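PDB 4X0N: helianthamide from Stichodactyla helianthus, which probably inhibits pancreatic alpha-amylase, as a small disulfide-rich sea anemone peptide with a beta-defensin-like fold. Local coordinates for residues V12-A26 with V32-W44. Numbering follows the deposited sequence.
Sequences VSGICKASCAEDEKA and VCEGHLCCYKTPW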
ATOM      1  N   VAL B  12      11.955  -8.043  -7.943  1.00 15.38           N
ATOM      2  CA  VAL B  12      13.337  -7.751  -8.309  1.00 15.85           C
ATOM      3  C   VAL B  12      14.003  -6.823  -7.298  1.00 18.71           C
ATOM      4  O   VAL B  12      13.740  -5.620  -7.272  1.00 18.58           O
ATOM      5  CB  VAL B  12      13.432  -7.097  -9.706  1.00 14.77           C
ATOM      6  CG1 VAL B  12      14.883  -6.790 -10.044  1.00 13.32           C
ATOM      7  CG2 VAL B  12      12.807  -7.993 -10.770  1.00 15.34           C
ATOM      8  N   SER B  13      14.863  -7.390  -6.460  1.00 17.73           N
ATOM      9  CA  SER B  13      15.635  -6.592  -5.524  1.00 17.59           C
ATOM     10  C   SER B  13      17.097  -7.018  -5.598  1.00 19.54           C
ATOM     11  O   SER B  13      17.396  -8.205  -5.733  1.00 18.40           O
ATOM     12  CB  SER B  13      15.099  -6.799  -4.109  1.00 17.59           C
ATOM     13  OG  SER B  13      15.486  -5.732  -3.260  1.00 18.78           O
ATOM     14  N   GLY B  14      18.004  -6.050  -5.509  1.00 16.63           N
ATOM     15  CA  GLY B  14      19.424  -6.329  -5.589  1.00 17.07           C
ATOM     16  C   GLY B  14      20.206  -6.114  -4.306  1.00 18.31           C
ATOM     17  O   GLY B  14      19.649  -5.753  -3.265  1.00 19.67           O
ATOM     18  N   ILE B  15      21.521  -6.292  -4.412  1.00 20.94           N
ATOM     19  CA  ILE B  15      22.457  -6.004  -3.332  1.00 19.42           C
ATOM     20  C   ILE B  15      23.422  -4.901  -3.760  1.00 16.10           C
ATOM     21  O   ILE B  15      23.998  -4.958  -4.844  1.00 20.46           O
ATOM     22  CB  ILE B  15      23.270  -7.261  -2.962  1.00 20.15           C
ATOM     23  CG1 ILE B  15      22.342  -8.366  -2.450  1.00 26.86           C
ATOM     24  CG2 ILE B  15      24.335  -6.939  -1.927  1.00 17.21           C
ATOM     25  CD1 ILE B  15      23.061  -9.653  -2.096  1.00 21.41           C
ATOM     26  N   CYS B  16      23.608  -3.910  -2.895  1.00 20.44           N
ATOM     27  CA  CYS B  16      24.515  -2.801  -3.172  1.00 16.18           C
ATOM     28  C   CYS B  16      25.977  -3.229  -3.102  1.00 17.75           C
ATOM     29  O   CYS B  16      26.468  -3.624  -2.046  1.00 18.86           O
ATOM     30  CB  CYS B  16      24.266  -1.652  -2.195  1.00 13.66           C
ATOM     31  SG  CYS B  16      22.733  -0.755  -2.512  1.00 22.78           S
ATOM     32  N   LYS B  17      26.657  -3.144  -4.242  1.00 19.98           N
ATOM     33  CA  LYS B  17      28.059  -3.531  -4.366  1.00 20.52           C
ATOM     34  C   LYS B  17      28.805  -2.525  -5.240  1.00 21.13           C
ATOM     35  O   LYS B  17      28.195  -1.777  -6.006  1.00 15.03           O
ATOM     36  CB  LYS B  17      28.198  -4.914  -5.008  1.00 16.06           C
ATOM     37  CG  LYS B  17      27.462  -6.048  -4.320  1.00 17.84           C
ATOM     38  CD  LYS B  17      27.605  -7.329  -5.134  1.00 22.73           C
ATOM     39  CE  LYS B  17      26.849  -8.492  -4.509  1.00 24.42           C
ATOM     40  NZ  LYS B  17      26.964  -9.725  -5.341  1.00 20.05           N
ATOM     41  N   ALA B  18      30.129  -2.514  -5.123  1.00 20.12           N
ATOM     42  CA  ALA B  18      30.967  -1.688  -5.985  1.00 17.16           C
ATOM     43  C   ALA B  18      30.986  -2.220  -7.415  1.00 14.86           C
ATOM     44  O   ALA B  18      30.986  -1.449  -8.374  1.00 12.99           O
ATOM     45  CB  ALA B  18      32.372  -1.617  -5.432  1.00 20.22           C
ATOM     46  N   SER B  19      31.004  -3.541  -7.552  1.00 11.72           N
ATOM     47  CA  SER B  19      30.888  -4.169  -8.864  1.00 16.59           C
ATOM     48  C   SER B  19      30.103  -5.474  -8.771  1.00 18.29           C
ATOM     49  O   SER B  19      30.149  -6.163  -7.753  1.00 20.23           O
ATOM     50  CB  SER B  19      32.267  -4.400  -9.488  1.00 17.39           C
ATOM     51  OG  SER B  19      33.028  -5.323  -8.726  1.00 21.15           O
ATOM     52  N   CYS B  20      29.388  -5.808  -9.840  1.00 18.26           N
ATOM     53  CA  CYS B  20      28.480  -6.951  -9.829  1.00 20.85           C
ATOM     54  C   CYS B  20      29.119  -8.217 -10.382  1.00 24.93           C
ATOM     55  O   CYS B  20      30.025  -8.155 -11.213  1.00 21.19           O
ATOM     56  CB  CYS B  20      27.214  -6.625 -10.619  1.00 16.58           C
ATOM     57  SG  CYS B  20      26.408  -5.109 -10.086  1.00 22.67           S
ATOM     58  N   ALA B  21      28.640  -9.362  -9.905  1.00 24.04           N
ATOM     59  CA  ALA B  21      29.106 -10.666 -10.372  1.00 24.34           C
ATOM     60  C   ALA B  21      28.929 -10.857 -11.880  1.00 26.95           C
ATOM     61  O   ALA B  21      28.273 -10.058 -12.549  1.00 26.33           O
ATOM     62  CB  ALA B  21      28.402 -11.777  -9.609  1.00 24.40           C
ATOM     63  N   GLU B  22      29.520 -11.925 -12.406  1.00 34.26           N
ATOM     64  CA  GLU B  22      29.405 -12.257 -13.823  1.00 38.65           C
ATOM     65  C   GLU B  22      27.956 -12.509 -14.242  1.00 34.00           C
ATOM     66  O   GLU B  22      27.565 -12.205 -15.369  1.00 32.41           O
ATOM     67  CB  GLU B  22      30.258 -13.487 -14.145  1.00 46.78           C
ATOM     68  CG  GLU B  22      30.575 -13.643 -15.623  1.00 54.09           C
ATOM     69  CD  GLU B  22      31.354 -12.464 -16.174  1.00 63.27           C
ATOM     70  OE1 GLU B  22      32.549 -12.328 -15.833  1.00 64.00           O
ATOM     71  OE2 GLU B  22      30.767 -11.668 -16.940  1.00 57.99           O
ATOM     72  N   ASP B  23      27.162 -13.062 -13.329  1.00 31.01           N
ATOM     73  CA  ASP B  23      25.789 -13.449 -13.641  1.00 33.17           C
ATOM     74  C   ASP B  23      24.768 -12.463 -13.074  1.00 31.03           C
ATOM     75  O   ASP B  23      23.584 -12.783 -12.952  1.00 30.37           O
ATOM     76  CB  ASP B  23      25.501 -14.860 -13.121  1.00 29.21           C
ATOM     77  CG  ASP B  23      25.567 -14.946 -11.607  1.00 36.33           C
ATOM     78  OD1 ASP B  23      26.316 -14.153 -10.996  1.00 33.40           O
ATOM     79  OD2 ASP B  23      24.869 -15.806 -11.028  1.00 39.88           O
ATOM     80  N   GLU B  24      25.232 -11.267 -12.731  1.00 27.90           N
ATOM     81  CA  GLU B  24      24.358 -10.242 -12.178  1.00 24.56           C
ATOM     82  C   GLU B  24      24.234  -9.051 -13.119  1.00 24.26           C
ATOM     83  O   GLU B  24      25.086  -8.829 -13.981  1.00 29.99           O
ATOM     84  CB  GLU B  24      24.871  -9.771 -10.816  1.00 24.80           C
ATOM     85  CG  GLU B  24      24.650 -10.761  -9.684  1.00 27.00           C
ATOM     86  CD  GLU B  24      25.245 -10.283  -8.372  1.00 25.08           C
ATOM     87  OE1 GLU B  24      26.088  -9.359  -8.404  1.00 22.93           O
ATOM     88  OE2 GLU B  24      24.869 -10.826  -7.309  1.00 21.29           O
ATOM     89  N   LYS B  25      23.166  -8.283 -12.945  1.00 19.21           N
ATOM     90  CA  LYS B  25      22.946  -7.084 -13.739  1.00 18.37           C
ATOM     91  C   LYS B  25      23.081  -5.860 -12.844  1.00 16.97           C
ATOM     92  O   LYS B  25      22.752  -5.912 -11.661  1.00 15.80           O
ATOM     93  CB  LYS B  25      21.578  -7.130 -14.421  1.00 17.45           C
ATOM     94  CG  LYS B  25      21.462  -8.214 -15.483  1.00 19.44           C
ATOM     95  CD  LYS B  25      20.075  -8.248 -16.105  1.00 24.16           C
ATOM     96  CE  LYS B  25      19.048  -8.849 -15.155  1.00 27.38           C
ATOM     97  NZ  LYS B  25      19.315 -10.288 -14.862  1.00 30.60           N
ATOM     98  N   ALA B  26      23.575  -4.761 -13.402  1.00 15.45           N
ATOM     99  CA  ALA B  26      23.830  -3.579 -12.593  1.00 13.34           C
ATOM    100  C   ALA B  26      22.818  -2.461 -12.814  1.00 14.96           C
ATOM    101  O   ALA B  26      22.347  -2.234 -13.928  1.00 16.20           O
ATOM    102  CB  ALA B  26      25.240  -3.076 -12.842  1.00 12.58           C
ATOM    103  N   VAL B  32      20.065   4.507  -2.343  1.00 15.56           N
ATOM    104  CA  VAL B  32      20.306   3.661  -1.176  1.00 17.27           C
ATOM    105  C   VAL B  32      21.630   2.906  -1.239  1.00 17.72           C
ATOM    106  O   VAL B  32      22.098   2.384  -0.228  1.00 16.40           O
ATOM    107  CB  VAL B  32      19.165   2.650  -0.942  1.00 19.39           C
ATOM    108  CG1 VAL B  32      17.872   3.376  -0.609  1.00 28.66           C
ATOM    109  CG2 VAL B  32      18.989   1.753  -2.160  1.00 16.76           C
ATOM    110  N   CYS B  33      22.228   2.850  -2.425  1.00 16.34           N
ATOM    111  CA  CYS B  33      23.540   2.234  -2.580  1.00 17.27           C
ATOM    112  C   CYS B  33      24.657   3.226  -2.263  1.00 22.23           C
ATOM    113  O   CYS B  33      25.804   2.829  -2.045  1.00 23.97           O
ATOM    114  CB  CYS B  33      23.708   1.668  -3.993  1.00 17.16           C
ATOM    115  SG  CYS B  33      22.717   0.187  -4.314  1.00 18.02           S
ATOM    116  N   GLU B  34      24.311   4.511  -2.247  1.00 20.27           N
ATOM    117  CA  GLU B  34      25.232   5.568  -1.835  1.00 20.09           C
ATOM    118  C   GLU B  34      26.483   5.647  -2.712  1.00 20.46           C
ATOM    119  O   GLU B  34      27.600   5.758  -2.205  1.00 18.04           O
ATOM    120  CB  GLU B  34      25.611   5.403  -0.360  1.00 21.48           C
ATOM    121  CG  GLU B  34      24.450   5.650   0.590  1.00 23.70           C
ATOM    122  CD  GLU B  34      24.728   5.156   1.994  1.00 31.01           C
ATOM    123  OE1 GLU B  34      25.444   4.142   2.137  1.00 34.50           O
ATOM    124  OE2 GLU B  34      24.230   5.782   2.955  1.00 38.21           O
ATOM    125  N   GLY B  35      26.288   5.592  -4.026  1.00 21.95           N
ATOM    126  CA  GLY B  35      27.398   5.633  -4.960  1.00 19.02           C
ATOM    127  C   GLY B  35      27.736   4.276  -5.549  1.00 21.21           C
ATOM    128  O   GLY B  35      28.395   4.187  -6.585  1.00 19.90           O
ATOM    129  N   HIS B  36      27.287   3.214  -4.888  1.00 19.18           N
ATOM    130  CA  HIS B  36      27.530   1.866  -5.381  1.00 17.67           C
ATOM    131  C   HIS B  36      26.544   1.501  -6.485  1.00 17.48           C
ATOM    132  O   HIS B  36      25.630   2.263  -6.797  1.00 17.81           O
ATOM    133  CB  HIS B  36      27.395   0.860  -4.240  1.00 19.68           C
ATOM    134  CG  HIS B  36      28.666   0.647  -3.469  1.00 21.95           C
ATOM    135  ND1 HIS B  36      29.889   1.072  -3.923  1.00 21.81           N
ATOM    136  CD2 HIS B  36      28.885   0.045  -2.275  1.00 24.55           C
ATOM    137  CE1 HIS B  36      30.820   0.744  -3.040  1.00 22.66           C
ATOM    138  NE2 HIS B  36      30.239   0.122  -2.036  1.00 29.57           N
ATOM    139  N   LEU B  37      26.745   0.324  -7.069  1.00 18.16           N
ATOM    140  CA  LEU B  37      25.791  -0.269  -7.999  1.00 15.91           C
ATOM    141  C   LEU B  37      24.780  -1.131  -7.253  1.00 15.19           C
ATOM    142  O   LEU B  37      25.079  -1.667  -6.188  1.00 13.09           O
ATOM    143  CB  LEU B  37      26.529  -1.144  -9.014  1.00 14.55           C
ATOM    144  CG  LEU B  37      27.139  -0.510 -10.270  1.00 16.05           C
ATOM    145  CD1 LEU B  37      27.985   0.712  -9.950  1.00 18.72           C
ATOM    146  CD2 LEU B  37      27.970  -1.541 -11.015  1.00 14.17           C
ATOM    147  N   CYS B  38      23.583  -1.262  -7.814  1.00 16.94           N
ATOM    148  CA  CYS B  38      22.649  -2.276  -7.345  1.00 14.26           C
ATOM    149  C   CYS B  38      22.795  -3.521  -8.210  1.00 13.77           C
ATOM    150  O   CYS B  38      22.586  -3.476  -9.420  1.00 12.77           O
ATOM    151  CB  CYS B  38      21.213  -1.755  -7.394  1.00 19.43           C
ATOM    152  SG  CYS B  38      19.962  -2.970  -6.907  1.00 15.03           S
ATOM    153  N   CYS B  39      23.146  -4.635  -7.579  1.00 13.47           N
ATOM    154  CA  CYS B  39      23.460  -5.860  -8.302  1.00 14.42           C
ATOM    155  C   CYS B  39      22.356  -6.886  -8.097  1.00 14.42           C
ATOM    156  O   CYS B  39      22.178  -7.417  -7.000  1.00 16.10           O
ATOM    157  CB  CYS B  39      24.805  -6.424  -7.834  1.00 17.28           C
ATOM    158  SG  CYS B  39      26.218  -5.312  -8.071  1.00 16.86           S
ATOM    159  N   TYR B  40      21.613  -7.164  -9.161  1.00 15.12           N
ATOM    160  CA  TYR B  40      20.419  -7.982  -9.046  1.00 16.31           C
ATOM    161  C   TYR B  40      20.371  -9.073 -10.102  1.00 17.69           C
ATOM    162  O   TYR B  40      21.171  -9.088 -11.038  1.00 20.66           O
ATOM    163  CB  TYR B  40      19.175  -7.099  -9.183  1.00 16.20           C
ATOM    164  CG  TYR B  40      19.053  -6.402 -10.526  1.00 13.50           C
ATOM    165  CD1 TYR B  40      18.165  -6.860 -11.490  1.00 14.92           C
ATOM    166  CD2 TYR B  40      19.821  -5.284 -10.828  1.00 15.51           C
ATOM    167  CE1 TYR B  40      18.045  -6.226 -12.715  1.00 14.83           C
ATOM    168  CE2 TYR B  40      19.711  -4.645 -12.052  1.00 14.61           C
ATOM    169  CZ  TYR B  40      18.821  -5.120 -12.991  1.00 13.31           C
ATOM    170  OH  TYR B  40      18.704  -4.491 -14.210  1.00 12.93           O
ATOM    171  N   LYS B  41      19.425  -9.988  -9.932  1.00 18.00           N
ATOM    172  CA  LYS B  41      19.042 -10.917 -10.979  1.00 20.82           C
ATOM    173  C   LYS B  41      17.530 -10.833 -11.121  1.00 22.13           C
ATOM    174  O   LYS B  41      16.818 -10.713 -10.124  1.00 25.72           O
ATOM    175  CB  LYS B  41      19.442 -12.347 -10.612  1.00 23.34           C
ATOM    176  CG  LYS B  41      20.875 -12.499 -10.136  1.00 26.91           C
ATOM    177  CD  LYS B  41      21.168 -13.941  -9.753  1.00 35.23           C
ATOM    178  CE  LYS B  41      22.549 -14.084  -9.121  1.00 43.30           C
ATOM    179  NZ  LYS B  41      22.656 -13.362  -7.819  1.00 36.62           N
ATOM    180  N   THR B  42      17.034 -10.890 -12.350  1.00 22.25           N
ATOM    181  CA  THR B  42      15.596 -10.965 -12.548  1.00 25.17           C
ATOM    182  C   THR B  42      15.185 -12.429 -12.554  1.00 25.58           C
ATOM    183  O   THR B  42      15.900 -13.273 -13.095  1.00 28.59           O
ATOM    184  CB  THR B  42      15.160 -10.297 -13.867  1.00 22.48           C
ATOM    185  OG1 THR B  42      15.713 -11.015 -14.977  1.00 28.38           O
ATOM    186  CG2 THR B  42      15.631  -8.853 -13.913  1.00 16.79           C
ATOM    187  N   PRO B  43      14.030 -12.737 -11.949  1.00 22.17           N
ATOM    188  CA  PRO B  43      13.569 -14.128 -11.877  1.00 22.51           C
ATOM    189  C   PRO B  43      12.902 -14.585 -13.175  1.00 24.91           C
ATOM    190  O   PRO B  43      12.126 -15.541 -13.169  1.00 28.95           O
ATOM    191  CB  PRO B  43      12.571 -14.108 -10.716  1.00 18.57           C
ATOM    192  CG  PRO B  43      12.080 -12.705 -10.669  1.00 18.42           C
ATOM    193  CD  PRO B  43      13.215 -11.836 -11.116  1.00 16.19           C
ATOM    194  N   TRP B  44      13.207 -13.898 -14.272  1.00 23.82           N
ATOM    195  CA  TRP B  44      12.759 -14.302 -15.600  1.00 26.48           C
ATOM    196  C   TRP B  44      13.833 -14.006 -16.643  1.00 37.59           C
ATOM    197  O   TRP B  44      14.961 -13.645 -16.302  1.00 36.31           O
ATOM    198  CB  TRP B  44      11.455 -13.591 -15.968  1.00 22.41           C
ATOM    199  CG  TRP B  44      11.501 -12.102 -15.776  1.00 27.99           C
ATOM    200  CD1 TRP B  44      12.048 -11.180 -16.622  1.00 26.22           C
ATOM    201  CD2 TRP B  44      10.970 -11.364 -14.669  1.00 19.93           C
ATOM    202  NE1 TRP B  44      11.893  -9.916 -16.109  1.00 22.41           N
ATOM    203  CE2 TRP B  44      11.234 -10.001 -14.908  1.00 20.21           C
ATOM    204  CE3 TRP B  44      10.300 -11.722 -13.496  1.00 16.58           C
ATOM    205  CZ2 TRP B  44      10.851  -8.998 -14.023  1.00 17.42           C
ATOM    206  CZ3 TRP B  44       9.921 -10.725 -12.616  1.00 19.30           C
ATOM    207  CH2 TRP B  44      10.197  -9.380 -12.884  1.00 17.74           C
ATOM    208  OXT TRP B  44      13.604 -14.121 -17.848  1.00 38.20           O
TER
HETATM  209  O   HOH W   1      18.744  -9.976  -6.909  1.00 14.30           O
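Glu-24 reaches Lys-41 with OE2, which lies 3.4 Å from Lys-41 NZ in a salt bridge whose hydrogen bond is weak. Lys-17 holds the same carboxylate more firmly, its NZ sitting 3.1 Å from Glu-24 OE2 on the syn lone pair. Beyond CG the Lys-17 chain is fully extended (chi2 176°), which carries the ammonium past the Cys-20 to Cys-39 disulfide; Lys-17 CB rests 3.7 Å from Cys-39 SG on the way. The other oxygen, Glu-24 OE1, takes the Ala-21 N-H at 3.0 Å from above the carboxylate plane, tying the first residue of the type I turn 21-24 to its last. An alanine in place of Glu-24 would probably leave both lysines without their shared counter-charge and the Ala-21 amide without its acceptor.

On the sheet face that also carries Cys-38, Lys-25 crosses Tyr-40 at about a right angle. Its CB makes a CH-pi contact over one ring face, 4.0 Å from the Tyr-40 centroid, and the bend at chi3 (-74°) brings CE against Thr-42 CG2. Val-12 splits its two methyls: CG1 meets Tyr-40 CD1 at 3.6 Å, while CG2 packs on Trp-44 CH2 and the Pro-43 ring. Trp-44 NE1 hydrogen-bonds to the backbone of the other protein in the assembly.

Strand 37-40 lies between strands 12-17 and 25-27, antiparallel to both, with paired backbone bonds joining Ile-15 to Cys-39 and Lys-25 to Tyr-40. The Cys-16 to Cys-33 disulfide and that from Cys-38 to Cys-6 complete the beta-defensin pairing, the latter tying in outer strand 6-9.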